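Local coordinates for lipopolysaccharide export system protein LptH (PDB 4UU4), which binds lipopolysaccharide and is required for its translocation across the periplasm from the inner to the outer membrane, at residues P32-A37 and V56-S61; S61-G66 and P88-Q93. All blocks are in the same frame, centred on the assembly; numbering follows the deposited sequence.

Interaction 1 of 2, residues P32-A37 and V56-S61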
loop_
_atom_site.group_PDB
_atom_site.type_symbol
_atom_site.label_atom_id
_atom_site.label_comp_id
_atom_site.label_asym_id
_atom_site.label_seq_id
_atom_site.Cartn_x
_atom_site.Cartn_y
_atom_site.Cartn_z
ATOM N N PRO A 32 12.331 7.655 9.475
ATOM C CA PRO A 32 12.830 6.285 9.316
ATOM C C PRO A 32 11.705 5.259 9.161
ATOM O O PRO A 32 10.579 5.496 9.597
ATOM C CB PRO A 32 13.586 6.038 10.624
ATOM C CG PRO A 32 12.936 6.946 11.607
ATOM C CD PRO A 32 12.581 8.178 10.829
ATOM N N ILE A 33 12.022 4.129 8.536
ATOM C CA ILE A 33 11.074 3.035 8.365
ATOM C C ILE A 33 11.308 1.969 9.429
ATOM O O ILE A 33 12.376 1.364 9.471
ATOM C CB ILE A 33 11.244 2.366 6.985
ATOM C CG1 ILE A 33 11.176 3.401 5.863
ATOM C CG2 ILE A 33 10.206 1.267 6.782
ATOM C CD1 ILE A 33 11.510 2.826 4.511
ATOM N N ARG A 34 10.326 1.738 10.295
ATOM C CA ARG A 34 10.448 0.649 11.263
ATOM C C ARG A 34 9.611 -0.558 10.849
ATOM O O ARG A 34 8.490 -0.407 10.376
ATOM C CB ARG A 34 10.133 1.103 12.700
ATOM C CG ARG A 34 9.191 2.289 12.825
ATOM C CD ARG A 34 9.435 3.081 14.117
ATOM N NE ARG A 34 10.821 3.532 14.233
ATOM C CZ ARG A 34 11.235 4.496 15.052
ATOM N NH1 ARG A 34 10.372 5.131 15.834
ATOM N NH2 ARG A 34 12.519 4.834 15.084
ATOM N N VAL A 35 10.175 -1.755 10.991
ATOM C CA VAL A 35 9.447 -2.971 10.646
ATOM C C VAL A 35 9.388 -3.924 11.838
ATOM O O VAL A 35 10.371 -4.111 12.553
ATOM C CB VAL A 35 10.059 -3.699 9.424
ATOM C CG1 VAL A 35 9.032 -4.628 8.796
ATOM C CG2 VAL A 35 10.559 -2.706 8.395
ATOM N N GLN A 36 8.220 -4.513 12.050
ATOM C CA GLN A 36 8.015 -5.460 13.128
ATOM C C GLN A 36 7.451 -6.739 12.526
ATOM O O GLN A 36 6.407 -6.709 11.870
ATOM C CB GLN A 36 7.043 -4.886 14.161
ATOM C CG GLN A 36 6.823 -5.771 15.376
ATOM C CD GLN A 36 5.445 -5.590 15.983
ATOM O OE1 GLN A 36 4.532 -5.069 15.339
ATOM N NE2 GLN A 36 5.285 -6.026 17.230
ATOM N N ALA A 37 8.150 -7.854 12.728
ATOM C CA ALA A 37 7.678 -9.137 12.222
ATOM C C ALA A 37 8.064 -10.302 13.120
ATOM O O ALA A 37 8.649 -10.116 14.186
ATOM C CB ALA A 37 8.181 -9.372 10.804
ATOM N N VAL A 56 4.367 -5.532 10.191
ATOM C CA VAL A 56 3.944 -4.143 10.303
ATOM C C VAL A 56 5.110 -3.217 9.972
ATOM O O VAL A 56 6.077 -3.139 10.721
ATOM C CB VAL A 56 3.482 -3.804 11.735
ATOM C CG1 VAL A 56 2.835 -2.423 11.772
ATOM C CG2 VAL A 56 2.529 -4.859 12.255
ATOM N N VAL A 57 5.020 -2.512 8.851
ATOM C CA VAL A 57 6.006 -1.490 8.517
ATOM C C VAL A 57 5.403 -0.088 8.635
ATOM O O VAL A 57 4.374 0.208 8.036
ATOM C CB VAL A 57 6.644 -1.722 7.113
ATOM C CG1 VAL A 57 5.822 -2.711 6.285
ATOM C CG2 VAL A 57 6.859 -0.397 6.376
ATOM N N THR A 58 6.034 0.768 9.431
ATOM C CA THR A 58 5.570 2.143 9.583
ATOM C C THR A 58 6.632 3.160 9.167
ATOM O O THR A 58 7.816 3.001 9.481
ATOM C CB THR A 58 5.117 2.449 11.031
ATOM O OG1 THR A 58 6.216 2.275 11.930
ATOM C CG2 THR A 58 3.967 1.538 11.449
ATOM N N GLN A 59 6.196 4.196 8.454
ATOM C CA GLN A 59 7.053 5.328 8.114
ATOM C C GLN A 59 6.328 6.629 8.446
ATOM O O GLN A 59 5.691 7.240 7.587
ATOM C CB GLN A 59 7.437 5.292 6.634
ATOM C CG GLN A 59 8.516 6.290 6.230
ATOM C CD GLN A 59 8.856 6.219 4.746
ATOM O OE1 GLN A 59 8.019 5.861 3.918
ATOM N NE2 GLN A 59 10.093 6.556 4.408
ATOM N N GLY A 60 6.414 7.040 9.706
ATOM C CA GLY A 60 5.751 8.247 10.160
ATOM C C GLY A 60 4.266 8.045 10.384
ATOM O O GLY A 60 3.846 7.525 11.417
ATOM N N SER A 61 3.468 8.467 9.411
ATOM C CA SER A 61 2.020 8.297 9.475
ATOM C C SER A 61 1.589 7.151 8.566
ATOM O O SER A 61 0.497 6.602 8.709
ATOM C CB SER A 61 1.302 9.585 9.070
ATOM O OG SER A 61 0.675 9.434 7.811
HETATM O O HOH W 1 8.603 5.492 11.281
#
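The carbonyl oxygen of Thr-58 is gripped by two donors: the backbone N of Arg-34 at 2.9 Å and a water 3.2 Å away. That water also donates to the carbonyl oxygen of Pro-32, 2.6 Å distant, and accepts from the N of Gly-60, so it bridges the two chains beyond the last backbone pair. Thr-58 N returns a bond to Arg-34 O, and Gln-36 and Val-56 exchange a second such pair, with Val-57 and Val-35 as the non-hydrogen-bonded pair between them. Strand 34-36 is thereby added antiparallel to strand 55-59 as the outermost strand, within this chain, of one sheet of the LptA-type beta-jellyroll. On one face Ile-33, with CG2 anti to its backbone N, lays that methyl alongside CG2 of Val-57 at 3.8 Å, and Val-35, pointing the same way as Val-57, rests CG1 against Val-57 CB. The CG1 branch of Ile-33 instead runs across the amide end of Gln-59, 3.6 Å from NE2. On the other face the side chains of Arg-34 and Thr-58 cross, with CG of the arginine against OG1 of the threonine, while the extended side chain of Gln-36 lies beside Val-56, its OE1 3.7 Å from CG2.

Interaction 2 of 2, residues S61-G66 and P88-Q93; sequences STKLTG and PAYYEQ
Strands 62-66 and 89-93 run antiparallel, the axes of these segments approaching to 4.7 Å at an angle of 171°, with Lys-63 and Glu-92 as a hydrogen-bonded pair and Leu-64 facing Tyr-91 in the non-hydrogen-bonded position. On the face that carries Lys-63, the lysine and Glu-92 lie side by side, both with CG anti to the backbone N. The lysine chain bends at chi3 (69°), and its NZ forms a long salt bridge of 3.5 Å to Glu-92 OE1. The same carboxylate oxygen takes a 2.7 Å hydrogen bond from the hydroxyl of Tyr-90 on its anti lone pair, an arrangement that should favour the ionised carboxylate and restrain the phenol ring. Lys-63 CE meets the Tyr-90 ring at its edge, 4.0 Å from Tyr-90 CE2. Turned to the other side, Leu-64 and Tyr-91 belong to the interior of the beta-jellyroll, where both side chains pack on Ile-109 of the facing sheet. CD2 of Leu-64 approaches the edge of the Tyr-91 ring in its plane, 3.4 Å from CD1, whereas CG2 of Thr-62 comes obliquely to within 3.5 Å of CE1. Nearby, the amide NE2 of Gln-93 is hydrogen-bonded to the hydroxyl of Tyr-140.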
loop_
_atom_site.group_PDB
_atom_site.type_symbol
_atom_site.label_atom_id
_atom_site.label_comp_id
_atom_site.label_asym_id
_atom_site.label_seq_id
_atom_site.Cartn_x
_atom_site.Cartn_y
_atom_site.Cartn_z
ATOM N N SER A 61 3.468 8.467 9.411
ATOM C CA SER A 61 2.020 8.297 9.475
ATOM C C SER A 61 1.589 7.151 8.566
ATOM O O SER A 61 0.497 6.602 8.709
ATOM C CB SER A 61 1.302 9.585 9.070
ATOM O OG SER A 61 0.675 9.434 7.811
ATOM N N THR A 62 2.459 6.797 7.629
ATOM C CA THR A 62 2.192 5.696 6.717
ATOM C C THR A 62 2.306 4.362 7.449
ATOM O O THR A 62 3.145 4.200 8.337
ATOM C CB THR A 62 3.168 5.733 5.529
ATOM O OG1 THR A 62 2.984 6.953 4.801
ATOM C CG2 THR A 62 2.939 4.561 4.599
ATOM N N LYS A 63 1.454 3.409 7.091
ATOM C CA LYS A 63 1.531 2.079 7.678
ATOM C C LYS A 63 1.144 1.003 6.666
ATOM O O LYS A 63 0.169 1.146 5.935
ATOM C CB LYS A 63 0.654 1.994 8.933
ATOM C CG LYS A 63 0.790 0.690 9.699
ATOM C CD LYS A 63 0.094 0.750 11.045
ATOM C CE LYS A 63 -1.410 0.815 10.892
ATOM N NZ LYS A 63 -2.101 0.771 12.210
ATOM N N LEU A 64 1.935 -0.063 6.618
ATOM C CA LEU A 64 1.677 -1.205 5.757
ATOM C C LEU A 64 1.627 -2.424 6.656
ATOM O O LEU A 64 2.472 -2.579 7.531
ATOM C CB LEU A 64 2.805 -1.375 4.737
ATOM C CG LEU A 64 2.467 -1.281 3.249
ATOM C CD1 LEU A 64 1.227 -2.107 2.915
ATOM C CD2 LEU A 64 2.296 0.168 2.834
ATOM N N THR A 65 0.631 -3.281 6.461
ATOM C CA THR A 65 0.604 -4.551 7.179
ATOM C C THR A 65 0.510 -5.699 6.190
ATOM O O THR A 65 0.243 -5.484 5.010
ATOM C CB THR A 65 -0.558 -4.650 8.189
ATOM O OG1 THR A 65 -1.797 -4.784 7.488
ATOM C CG2 THR A 65 -0.604 -3.428 9.092
ATOM N N GLY A 66 0.749 -6.915 6.665
ATOM C CA GLY A 66 0.632 -8.068 5.789
ATOM C C GLY A 66 1.158 -9.354 6.386
ATOM O O GLY A 66 1.711 -9.359 7.482
ATOM N N PRO A 88 -6.880 -9.125 3.726
ATOM C CA PRO A 88 -6.000 -8.509 2.730
ATOM C C PRO A 88 -4.836 -7.783 3.389
ATOM O O PRO A 88 -4.758 -7.678 4.615
ATOM C CB PRO A 88 -6.924 -7.482 2.079
ATOM C CG PRO A 88 -7.760 -7.013 3.216
ATOM C CD PRO A 88 -8.016 -8.246 4.052
ATOM N N ALA A 89 -3.936 -7.282 2.557
ATOM C CA ALA A 89 -2.916 -6.355 2.995
ATOM C C ALA A 89 -3.557 -4.986 3.191
ATOM O O ALA A 89 -4.548 -4.632 2.515
ATOM C CB ALA A 89 -1.802 -6.282 1.983
ATOM N N TYR A 90 -2.966 -4.215 4.100
ATOM C CA TYR A 90 -3.550 -2.969 4.575
ATOM C C TYR A 90 -2.569 -1.798 4.510
ATOM O O TYR A 90 -1.415 -1.918 4.909
ATOM C CB TYR A 90 -4.043 -3.169 6.010
ATOM C CG TYR A 90 -4.566 -1.931 6.706
ATOM C CD1 TYR A 90 -5.760 -1.332 6.311
ATOM C CD2 TYR A 90 -3.881 -1.382 7.780
ATOM C CE1 TYR A 90 -6.246 -0.209 6.959
ATOM C CE2 TYR A 90 -4.357 -0.261 8.431
ATOM C CZ TYR A 90 -5.540 0.321 8.020
ATOM O OH TYR A 90 -6.010 1.440 8.673
ATOM N N TYR A 91 -3.045 -0.669 3.999
ATOM C CA TYR A 91 -2.278 0.570 3.955
ATOM C C TYR A 91 -3.056 1.647 4.708
ATOM O O TYR A 91 -4.264 1.757 4.553
ATOM C CB TYR A 91 -2.052 0.999 2.501
ATOM C CG TYR A 91 -1.427 2.371 2.324
ATOM C CD1 TYR A 91 -0.051 2.531 2.313
ATOM C CD2 TYR A 91 -2.214 3.502 2.147
ATOM C CE1 TYR A 91 0.530 3.772 2.147
ATOM C CE2 TYR A 91 -1.641 4.753 1.980
ATOM C CZ TYR A 91 -0.266 4.880 1.983
ATOM O OH TYR A 91 0.316 6.118 1.818
ATOM N N GLU A 92 -2.366 2.435 5.523
ATOM C CA GLU A 92 -3.011 3.508 6.266
ATOM C C GLU A 92 -2.187 4.777 6.123
ATOM O O GLU A 92 -0.968 4.725 6.239
ATOM C CB GLU A 92 -3.114 3.118 7.741
ATOM C CG GLU A 92 -4.005 4.029 8.567
ATOM C CD GLU A 92 -3.901 3.755 10.057
ATOM O OE1 GLU A 92 -4.478 2.748 10.520
ATOM O OE2 GLU A 92 -3.245 4.549 10.763
ATOM N N GLN A 93 -2.823 5.917 5.860
ATOM C CA GLN A 93 -2.036 7.159 5.842
ATOM C C GLN A 93 -2.824 8.438 6.117
ATOM O O GLN A 93 -4.032 8.491 5.926
ATOM C CB GLN A 93 -1.211 7.290 4.551
ATOM C CG GLN A 93 -1.834 8.163 3.476
ATOM C CD GLN A 93 -0.864 9.202 2.942
ATOM O OE1 GLN A 93 0.304 9.233 3.329
ATOM N NE2 GLN A 93 -1.347 10.064 2.055
#

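In the fold
Interactions 1 and 2 lie in series along the chain and side by side in one antiparallel sheet, their centres about 10 Å apart. The order across the sheet is 34-36, 55-59, 62-66, 89-93, so the two middle strands, consecutive in sequence and joined by a turn that includes the shared Ser-61, connect the contacts. Val-57 O and Leu-64 N probably form a hydrogen bond between them, and Thr-58 packs on Lys-63. Interaction 1 is a surface contact at the sheet margin, whereas interaction 2 is partly buried, nearer the chain centre. An outermost strand such as 34-36 is where another subunit could extend the sheet, consistent with the protein's tendency to oligomerize and its proposed bridging role between the membranes.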